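PDB 5JJ6: adenosine monophosphate-protein transferase FICD homolog, which belongs to the Fic (Fido) family of largely helical proteins and carries an additional array of short helices in its N-terminal part. Local coordinates for residues L110-H114 with I261-E265; F301-P307 with H336-I341. All blocks are in the same frame, centred on the assembly; numbering follows the deposited sequence.

Overall arrangement
From the N terminus a series of short helices leads into the long helix 89-120, and contact 1 brings residues 110-114 of this helix against the start of helix 263-277, closing a loop of 146 mostly helical residues. The chain then runs through helix 284-297 into the extended segment 301-307, and contact 2 packs that segment on helix 327-346 after a much shorter excursion. The two loops follow one another in series and neither encloses the other. Their centres lie about 13 Å apart, and they meet where Val113 touches Phe301 and Glu338, so the long helix is tied both to the Fic core and to the C-terminal helix.

Contact 1: L110-H114 with I261-E265; sequences LRSVH and IDPIE
His114 swings its CG to chi1 -88° and Asp262 holds its CG anti to the backbone N, chi1 -164°, and these two torsions bring imidazole and carboxylate together from opposite directions. NE2 of His114 donates to OD1 of Asp262 at 2.7 Å in a fairly straight bond. The oxygen lies close to the imidazole plane, whereas the donor stands above the carboxylate plane; the two flat groups are turned 83° against each other. The same OD1 takes a second bond from the backbone, Ile264 N to Asp262 OD1 at 3.0 Å, which arrives on the anti side. Two donors therefore grip one oxygen and limit the rotation of the carboxylate, whose negative charge would probably favour a protonated imidazole. Pro263 adds to the edge of the ring, its CD 3.6 Å from CE1 of His114.

One turn earlier on the long helix, Leu110 crosses Asp262 at a slant and sets CD1 3.4 Å from OD2 of Asp262. CD2 of Leu110 lies 3.9 Å from CD1 of Ile264, the two side chains running past each other in opposite directions. CD1 of Ile264 is the leading atom of a side chain extended at chi2, and it also meets CG1 of Val113 at 3.6 Å. Polar and apolar contacts thus lie next to each other, with CD1 of Ile264 touching both Leu110 and Val113. Helix 327-346 also borders the apolar part, where Val333 touches Ile264.

Asp262 is the N-cap of helix 263-277, and the arrangement is that of a capping aspartate that also takes a His-carboxylate hydrogen bond, here joining the long helix 89-120 to the first turn of a helix in the Fic core.

Contact 2: F301-P307 with H336-I341; sequences FPPVILP and HSEASI
His336 and Pro307 form a CH-pi contact at one end of an extended segment that runs across helix 327-346, a loop-on-helix packing in the helical Fic fold. Along His336, CB lies 3.8 Å from the carbonyl O of Ile305, and beyond CG the imidazole spreads beneath the proline. CD of Pro307 stands over the centre of the ring, 3.7 Å from the centroid and only 2° off its normal, so CG, ND1, CD2, CE1 and NE2 of His336 all meet this one carbon at nearly equal range. The neighbouring CG of Pro307 lies nearest CE1 of His336. With CG beside its backbone N, chi1 -74°, His336 carries its ring toward the loop. Tyr332 meets the same imidazole edge-to-face.

At the other end of the segment, Ile341 fits between Phe301 and Pro302. Its CG1 touches CG of Pro302 at 3.6 Å, the two side chains crossing at about a right angle, while its CD1 reaches CD2 of Phe301 at 3.7 Å. Leu116 and Phe120 of helix 89-120 also touch Ile341, carrying the apolar cluster into the long helix. In the middle, CG2 of Val304 rests 3.7 Å from CB of Ser337. The hydroxyl of Ser337 turns instead to the backbone of its own helix, bonding to Val333 O, with Ala334 O sharing the same hydroxyl, and Met296 of helix 284-297 packs on both Val304 and Ser337.

Ser340 likewise keeps its polar end on the helix, although its CB faces the loop. Its OG bonds to His336 O at 2.8 Å, and that carbonyl oxygen also accepts from Ser340 N, the two donors arriving from opposite faces of the carbonyl plane.

Contact 1: L110-H114 with I261-E265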
loop_
_atom_site.group_PDB
_atom_site.type_symbol
_atom_site.label_atom_id
_atom_site.label_comp_id
_atom_site.label_asym_id
_atom_site.label_seq_id
_atom_site.Cartn_x
_atom_site.Cartn_y
_atom_site.Cartn_z
ATOM N N LEU B 110 14.659 22.633 -30.065
ATOM C CA LEU B 110 13.402 22.928 -29.389
ATOM C C LEU B 110 12.301 23.412 -30.329
ATOM O O LEU B 110 11.139 23.027 -30.177
ATOM C CB LEU B 110 13.616 23.966 -28.301
ATOM C CG LEU B 110 14.426 23.486 -27.106
ATOM C CD1 LEU B 110 14.288 24.484 -25.977
ATOM C CD2 LEU B 110 13.975 22.100 -26.656
ATOM N N ARG B 111 12.654 24.261 -31.291
ATOM C CA ARG B 111 11.656 24.719 -32.255
ATOM C C ARG B 111 11.098 23.559 -33.080
ATOM O O ARG B 111 9.895 23.485 -33.317
ATOM C CB ARG B 111 12.232 25.806 -33.159
ATOM C CG ARG B 111 11.635 27.183 -32.858
ATOM C CD ARG B 111 12.467 28.293 -33.459
ATOM N NE ARG B 111 13.095 27.854 -34.701
ATOM C CZ ARG B 111 14.400 27.918 -34.948
ATOM N NH1 ARG B 111 15.232 28.401 -34.030
ATOM N NH2 ARG B 111 14.874 27.489 -36.116
ATOM N N SER B 112 11.971 22.643 -33.485
ATOM C CA SER B 112 11.583 21.490 -34.290
ATOM C C SER B 112 10.613 20.588 -33.512
ATOM O O SER B 112 9.567 20.173 -34.035
ATOM C CB SER B 112 12.823 20.714 -34.730
ATOM O OG SER B 112 12.485 19.389 -35.086
ATOM N N VAL B 113 10.963 20.290 -32.263
ATOM C CA VAL B 113 10.087 19.503 -31.402
ATOM C C VAL B 113 8.733 20.189 -31.233
ATOM O O VAL B 113 7.685 19.546 -31.287
ATOM C CB VAL B 113 10.711 19.287 -30.009
ATOM C CG1 VAL B 113 9.695 18.701 -29.034
ATOM C CG2 VAL B 113 11.922 18.385 -30.114
ATOM N N HIS B 114 8.746 21.499 -31.043
ATOM C CA HIS B 114 7.493 22.230 -30.922
ATOM C C HIS B 114 6.633 22.171 -32.195
ATOM O O HIS B 114 5.413 21.997 -32.104
ATOM C CB HIS B 114 7.767 23.664 -30.507
ATOM C CG HIS B 114 7.844 23.835 -29.021
ATOM N ND1 HIS B 114 6.832 24.406 -28.283
ATOM C CD2 HIS B 114 8.806 23.479 -28.134
ATOM C CE1 HIS B 114 7.171 24.406 -27.003
ATOM N NE2 HIS B 114 8.362 23.848 -26.886
ATOM N N ILE B 261 8.984 30.374 -20.322
ATOM C CA ILE B 261 10.063 29.491 -20.768
ATOM C C ILE B 261 9.491 28.253 -21.447
ATOM O O ILE B 261 8.357 27.862 -21.177
ATOM C CB ILE B 261 11.002 29.099 -19.605
ATOM C CG1 ILE B 261 10.213 28.593 -18.406
ATOM C CG2 ILE B 261 11.820 30.304 -19.164
ATOM C CD1 ILE B 261 11.055 28.531 -17.130
ATOM N N ASP B 262 10.277 27.658 -22.338
ATOM C CA ASP B 262 9.870 26.466 -23.080
ATOM C C ASP B 262 9.398 25.350 -22.147
ATOM O O ASP B 262 10.091 25.006 -21.187
ATOM C CB ASP B 262 11.040 25.972 -23.943
ATOM C CG ASP B 262 10.617 24.994 -25.032
ATOM O OD1 ASP B 262 9.955 23.981 -24.716
ATOM O OD2 ASP B 262 10.966 25.225 -26.214
ATOM N N PRO B 263 8.206 24.790 -22.426
ATOM C CA PRO B 263 7.621 23.682 -21.668
ATOM C C PRO B 263 8.621 22.552 -21.407
ATOM O O PRO B 263 8.629 21.994 -20.307
ATOM C CB PRO B 263 6.492 23.207 -22.575
ATOM C CG PRO B 263 6.079 24.412 -23.296
ATOM C CD PRO B 263 7.325 25.205 -23.530
ATOM N N ILE B 264 9.429 22.204 -22.405
ATOM C CA ILE B 264 10.411 21.139 -22.238
ATOM C C ILE B 264 11.451 21.480 -21.176
ATOM O O ILE B 264 11.790 20.660 -20.322
ATOM C CB ILE B 264 11.132 20.845 -23.542
ATOM C CG1 ILE B 264 10.153 20.311 -24.578
ATOM C CG2 ILE B 264 12.208 19.826 -23.329
ATOM C CD1 ILE B 264 10.820 19.952 -25.887
ATOM N N GLU B 265 11.964 22.696 -21.228
ATOM C CA GLU B 265 12.926 23.123 -20.224
ATOM C C GLU B 265 12.280 23.255 -18.840
ATOM O O GLU B 265 12.868 22.871 -17.825
ATOM C CB GLU B 265 13.574 24.428 -20.655
ATOM C CG GLU B 265 14.915 24.632 -20.019
ATOM C CD GLU B 265 15.701 25.732 -20.686
ATOM O OE1 GLU B 265 15.320 26.129 -21.814
ATOM O OE2 GLU B 265 16.702 26.185 -20.085
#

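Contact 2: F301-P307 with H336-I341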
loop_
_atom_site.group_PDB
_atom_site.type_symbol
_atom_site.label_atom_id
_atom_site.label_comp_id
_atom_site.label_asym_id
_atom_site.label_seq_id
_atom_site.Cartn_x
_atom_site.Cartn_y
_atom_site.Cartn_z
ATOM N N PHE B 301 1.532 18.075 -25.087
ATOM C CA PHE B 301 2.308 16.915 -25.528
ATOM C C PHE B 301 1.615 15.615 -25.172
ATOM O O PHE B 301 0.896 15.542 -24.174
ATOM C CB PHE B 301 3.715 16.920 -24.917
ATOM C CG PHE B 301 4.641 17.922 -25.537
ATOM C CD1 PHE B 301 4.666 19.231 -25.089
ATOM C CD2 PHE B 301 5.484 17.552 -26.573
ATOM C CE1 PHE B 301 5.513 20.149 -25.661
ATOM C CE2 PHE B 301 6.337 18.468 -27.151
ATOM C CZ PHE B 301 6.354 19.768 -26.699
ATOM N N PRO B 302 1.836 14.573 -25.985
ATOM C CA PRO B 302 1.409 13.236 -25.579
ATOM C C PRO B 302 2.261 12.800 -24.403
ATOM O O PRO B 302 3.266 13.446 -24.146
ATOM C CB PRO B 302 1.693 12.388 -26.816
ATOM C CG PRO B 302 2.799 13.101 -27.508
ATOM C CD PRO B 302 2.529 14.558 -27.285
ATOM N N PRO B 303 1.903 11.707 -23.720
ATOM C CA PRO B 303 2.763 11.253 -22.620
ATOM C C PRO B 303 4.223 11.064 -23.047
ATOM O O PRO B 303 4.502 10.588 -24.152
ATOM C CB PRO B 303 2.113 9.934 -22.201
ATOM C CG PRO B 303 0.683 10.164 -22.482
ATOM C CD PRO B 303 0.639 10.958 -23.761
ATOM N N VAL B 304 5.144 11.495 -22.197
ATOM C CA VAL B 304 6.553 11.384 -22.535
ATOM C C VAL B 304 7.171 10.153 -21.899
ATOM O O VAL B 304 7.315 10.052 -20.674
ATOM C CB VAL B 304 7.352 12.615 -22.093
ATOM C CG1 VAL B 304 8.835 12.376 -22.338
ATOM C CG2 VAL B 304 6.877 13.837 -22.847
ATOM N N ILE B 305 7.589 9.233 -22.751
ATOM C CA ILE B 305 8.142 7.999 -22.263
ATOM C C ILE B 305 9.655 8.034 -22.372
ATOM O O ILE B 305 10.210 8.093 -23.466
ATOM C CB ILE B 305 7.553 6.800 -23.026
ATOM C CG1 ILE B 305 6.065 6.674 -22.705
ATOM C CG2 ILE B 305 8.273 5.507 -22.661
ATOM C CD1 ILE B 305 5.394 5.545 -23.437
ATOM N N LEU B 306 10.311 8.035 -21.215
ATOM C CA LEU B 306 11.763 7.902 -21.145
ATOM C C LEU B 306 12.089 6.420 -21.071
ATOM O O LEU B 306 11.935 5.799 -20.010
ATOM C CB LEU B 306 12.334 8.650 -19.929
ATOM C CG LEU B 306 11.727 10.015 -19.642
ATOM C CD1 LEU B 306 12.241 10.594 -18.323
ATOM C CD2 LEU B 306 12.033 10.935 -20.802
ATOM N N PRO B 307 12.508 5.839 -22.202
ATOM C CA PRO B 307 12.620 4.378 -22.271
ATOM C C PRO B 307 13.766 3.823 -21.433
ATOM O O PRO B 307 14.788 4.488 -21.255
ATOM C CB PRO B 307 12.825 4.115 -23.767
ATOM C CG PRO B 307 13.390 5.351 -24.301
ATOM C CD PRO B 307 12.834 6.480 -23.482
ATOM N N HIS B 336 13.168 12.515 -26.608
ATOM C CA HIS B 336 12.214 11.426 -26.398
ATOM C C HIS B 336 10.749 11.836 -26.474
ATOM O O HIS B 336 9.904 11.009 -26.819
ATOM C CB HIS B 336 12.487 10.739 -25.071
ATOM C CG HIS B 336 13.698 9.873 -25.110
ATOM N ND1 HIS B 336 13.939 8.994 -26.142
ATOM C CD2 HIS B 336 14.753 9.769 -24.271
ATOM C CE1 HIS B 336 15.081 8.368 -25.927
ATOM N NE2 HIS B 336 15.598 8.824 -24.801
ATOM N N SER B 337 10.425 13.090 -26.188
ATOM C CA SER B 337 9.073 13.529 -26.488
ATOM C C SER B 337 8.926 13.607 -28.011
ATOM O O SER B 337 7.841 13.355 -28.554
ATOM C CB SER B 337 8.737 14.855 -25.819
ATOM O OG SER B 337 9.766 15.790 -26.008
ATOM N N GLU B 338 10.012 13.938 -28.708
ATOM C CA GLU B 338 9.951 13.899 -30.164
ATOM C C GLU B 338 9.700 12.447 -30.619
ATOM O O GLU B 338 8.899 12.216 -31.513
ATOM C CB GLU B 338 11.222 14.487 -30.804
ATOM C CG GLU B 338 11.371 14.177 -32.303
ATOM C CD GLU B 338 12.114 15.259 -33.103
ATOM O OE1 GLU B 338 12.386 15.030 -34.302
ATOM O OE2 GLU B 338 12.432 16.334 -32.544
ATOM N N ALA B 339 10.370 11.470 -30.010
ATOM C CA ALA B 339 10.138 10.071 -30.383
ATOM C C ALA B 339 8.718 9.588 -30.031
ATOM O O ALA B 339 8.180 8.699 -30.690
ATOM C CB ALA B 339 11.172 9.165 -29.733
ATOM N N SER B 340 8.141 10.140 -28.963
ATOM C CA SER B 340 6.757 9.856 -28.576
ATOM C C SER B 340 5.773 10.357 -29.631
ATOM O O SER B 340 4.959 9.588 -30.188
ATOM C CB SER B 340 6.444 10.490 -27.221
ATOM O OG SER B 340 7.378 10.066 -26.240
ATOM N N ILE B 341 5.835 11.660 -29.888
ATOM C CA ILE B 341 4.998 12.250 -30.916
ATOM C C ILE B 341 5.173 11.469 -32.206
ATOM O O ILE B 341 4.211 11.172 -32.894
ATOM C CB ILE B 341 5.344 13.722 -31.148
ATOM C CG1 ILE B 341 5.063 14.523 -29.880
ATOM C CG2 ILE B 341 4.521 14.289 -32.273
ATOM C CD1 ILE B 341 5.453 15.974 -29.970
#